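Local coordinates for oxidoreductase, short chain dehydrogenase/reductase family protein (Bifidobacterium adolescentis L2-32, PDB 6OW4) that is an NADH-dependent 20beta-hydroxysteroid dehydrogenase of the short-chain dehydrogenase/reductase family, holding its dinucleotide on a Rossmann fold, at residues A163-I166 against M167-H170. Residues are numbered along the deposited sequence; the frame is centred on the assembly and turned at random.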
ATOM      1  N   ALA F 163     -20.947  -6.468 -17.771  1.00 32.81           N
ATOM      2  CA  ALA F 163     -19.792  -7.152 -18.400  1.00 32.75           C
ATOM      3  C   ALA F 163     -19.651  -8.569 -17.829  1.00 32.74           C
ATOM      4  O   ALA F 163     -19.678  -9.530 -18.626  1.00 33.29           O
ATOM      5  CB  ALA F 163     -18.533  -6.345 -18.201  1.00 32.95           C
ATOM      6  N   HIS F 164     -19.523  -8.696 -16.504  1.00 31.84           N
ATOM      7  CA  HIS F 164     -19.321 -10.001 -15.813  1.00 32.08           C
ATOM      8  C   HIS F 164     -20.655 -10.752 -15.700  1.00 33.01           C
ATOM      9  O   HIS F 164     -20.613 -11.981 -15.494  1.00 34.36           O
ATOM     10  CB  HIS F 164     -18.587  -9.817 -14.473  1.00 30.61           C
ATOM     11  CG  HIS F 164     -19.370  -9.152 -13.391  1.00 30.03           C
ATOM     12  ND1 HIS F 164     -20.458  -9.751 -12.788  1.00 30.26           N
ATOM     13  CD2 HIS F 164     -19.196  -7.969 -12.765  1.00 29.31           C
ATOM     14  CE1 HIS F 164     -20.936  -8.954 -11.856  1.00 29.23           C
ATOM     15  NE2 HIS F 164     -20.179  -7.853 -11.820  1.00 29.19           N
ATOM     16  N   GLU F 165     -21.787 -10.053 -15.844  1.00 33.45           N
ATOM     17  CA  GLU F 165     -23.137 -10.671 -15.955  1.00 34.01           C
ATOM     18  C   GLU F 165     -23.204 -11.502 -17.243  1.00 34.48           C
ATOM     19  O   GLU F 165     -23.581 -12.687 -17.159  1.00 35.93           O
ATOM     20  CB  GLU F 165     -24.238  -9.608 -15.931  1.00 35.10           C
ATOM     21  CG  GLU F 165     -24.712  -9.255 -14.530  1.00 35.11           C
ATOM     22  CD  GLU F 165     -25.705  -8.105 -14.450  1.00 34.66           C
ATOM     23  OE1 GLU F 165     -26.045  -7.537 -15.506  1.00 34.21           O
ATOM     24  OE2 GLU F 165     -26.138  -7.780 -13.327  1.00 34.25           O
ATOM     25  N   ILE F 166     -22.846 -10.898 -18.381  1.00 33.78           N
ATOM     26  CA  ILE F 166     -22.839 -11.544 -19.729  1.00 34.86           C
ATOM     27  C   ILE F 166     -21.938 -12.785 -19.683  1.00 35.33           C
ATOM     28  O   ILE F 166     -22.370 -13.844 -20.176  1.00 36.64           O
ATOM     29  CB  ILE F 166     -22.388 -10.548 -20.820  1.00 35.60           C
ATOM     30  CG1 ILE F 166     -23.450  -9.475 -21.078  1.00 35.92           C
ATOM     31  CG2 ILE F 166     -22.011 -11.276 -22.104  1.00 36.07           C
ATOM     32  CD1 ILE F 166     -22.915  -8.214 -21.723  1.00 35.68           C
ATOM     33  N   MET F 167     -20.736 -12.641 -19.114  1.00 34.78           N
ATOM     34  CA  MET F 167     -19.681 -13.689 -19.070  1.00 34.12           C
ATOM     35  C   MET F 167     -20.228 -14.951 -18.396  1.00 32.85           C
ATOM     36  O   MET F 167     -20.126 -16.035 -19.004  1.00 31.99           O
ATOM     37  CB  MET F 167     -18.455 -13.193 -18.300  1.00 33.86           C
ATOM     38  CG  MET F 167     -17.639 -12.176 -19.071  1.00 34.25           C
ATOM     39  SD  MET F 167     -16.416 -11.345 -18.034  1.00 33.82           S
ATOM     40  CE  MET F 167     -15.775 -10.129 -19.185  1.00 33.34           C
ATOM     41  N   ARG F 168     -20.781 -14.810 -17.189  1.00 32.82           N
ATOM     42  CA  ARG F 168     -21.333 -15.934 -16.387  1.00 34.65           C
ATOM     43  C   ARG F 168     -22.566 -16.509 -17.094  1.00 36.02           C
ATOM     44  O   ARG F 168     -22.670 -17.748 -17.181  1.00 37.15           O
ATOM     45  CB  ARG F 168     -21.663 -15.460 -14.970  1.00 34.36           C
ATOM     46  CG  ARG F 168     -20.437 -15.091 -14.148  1.00 34.40           C
ATOM     47  CD  ARG F 168     -20.823 -14.626 -12.761  1.00 35.06           C
ATOM     48  NE  ARG F 168     -21.470 -13.322 -12.791  1.00 34.82           N
ATOM     49  CZ  ARG F 168     -22.159 -12.792 -11.785  1.00 35.13           C
ATOM     50  NH1 ARG F 168     -22.307 -13.455 -10.649  1.00 36.14           N
ATOM     51  NH2 ARG F 168     -22.703 -11.595 -11.921  1.00 35.30           N
ATOM     52  N   GLU F 169     -23.448 -15.637 -17.593  1.00 37.71           N
ATOM     53  CA  GLU F 169     -24.687 -16.013 -18.330  1.00 38.64           C
ATOM     54  C   GLU F 169     -24.322 -16.799 -19.595  1.00 40.05           C
ATOM     55  O   GLU F 169     -25.099 -17.702 -19.963  1.00 42.06           O
ATOM     56  CB  GLU F 169     -25.510 -14.770 -18.673  1.00 39.68           C
ATOM     57  CG  GLU F 169     -26.279 -14.215 -17.486  1.00 40.24           C
ATOM     58  CD  GLU F 169     -26.843 -12.818 -17.677  1.00 40.21           C
ATOM     59  OE1 GLU F 169     -26.880 -12.350 -18.832  1.00 42.06           O
ATOM     60  OE2 GLU F 169     -27.241 -12.199 -16.671  1.00 39.55           O
ATOM     61  N   HIS F 170     -23.193 -16.466 -20.231  1.00 38.48           N
ATOM     62  CA  HIS F 170     -22.672 -17.139 -21.453  1.00 39.23           C
ATOM     63  C   HIS F 170     -21.781 -18.326 -21.067  1.00 38.05           C
ATOM     64  O   HIS F 170     -21.451 -19.123 -21.966  1.00 38.77           O
ATOM     65  CB  HIS F 170     -21.953 -16.127 -22.356  1.00 39.50           C
ATOM     66  CG  HIS F 170     -22.892 -15.243 -23.106  1.00 40.22           C
ATOM     67  ND1 HIS F 170     -22.522 -14.577 -24.258  1.00 40.43           N
ATOM     68  CD2 HIS F 170     -24.190 -14.941 -22.893  1.00 39.88           C
ATOM     69  CE1 HIS F 170     -23.546 -13.886 -24.710  1.00 40.45           C
ATOM     70  NE2 HIS F 170     -24.583 -14.095 -23.893  1.00 40.89           N
TER
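Arg-168 folds back one helical turn onto His-164, whose carbonyl O accepts two N-H groups from it: the backbone N weakly at 3.3 Å, and NE at 3.1 Å from above the carbonyl plane. The bend at chi3 (-71°) turns the guanidinium back toward the preceding turn, with this oxygen in its plane. NH2 lies at the edge of the His-164 ring, 3.0 Å from ND1, and forms a salt bridge with Asp-139 of the second subunit; a long, multi-donor arginine suits a place serving both helix and interface. With an alanine in its place, that aspartate would probably lose its cationic partner, and the carbonyl of His-164 its NE donor, keeping the weak backbone bond. Elsewhere the i to i+4 pattern continues, Glu-169 N reaching Glu-165 O at 3.0 Å and His-170 N reaching Ile-166 O at 2.7 Å. Glu-165 OE2 forms a salt bridge with Arg-161, and Glu-169 OE1 with Lys-112. Histidine suits position 170 by offering a flat face for a CH-pi contact with Ile-166 CG2, 4.0 Å from the ring centroid, and ND1 for a hydrogen bond with Thr-121. Within the Rossmann fold, this end of helix 142-170 packs Ile-166 against helix 105-119, and apolar Ala-163 and Met-167 on Leu-176 of strand 174-179 in the parallel sheet.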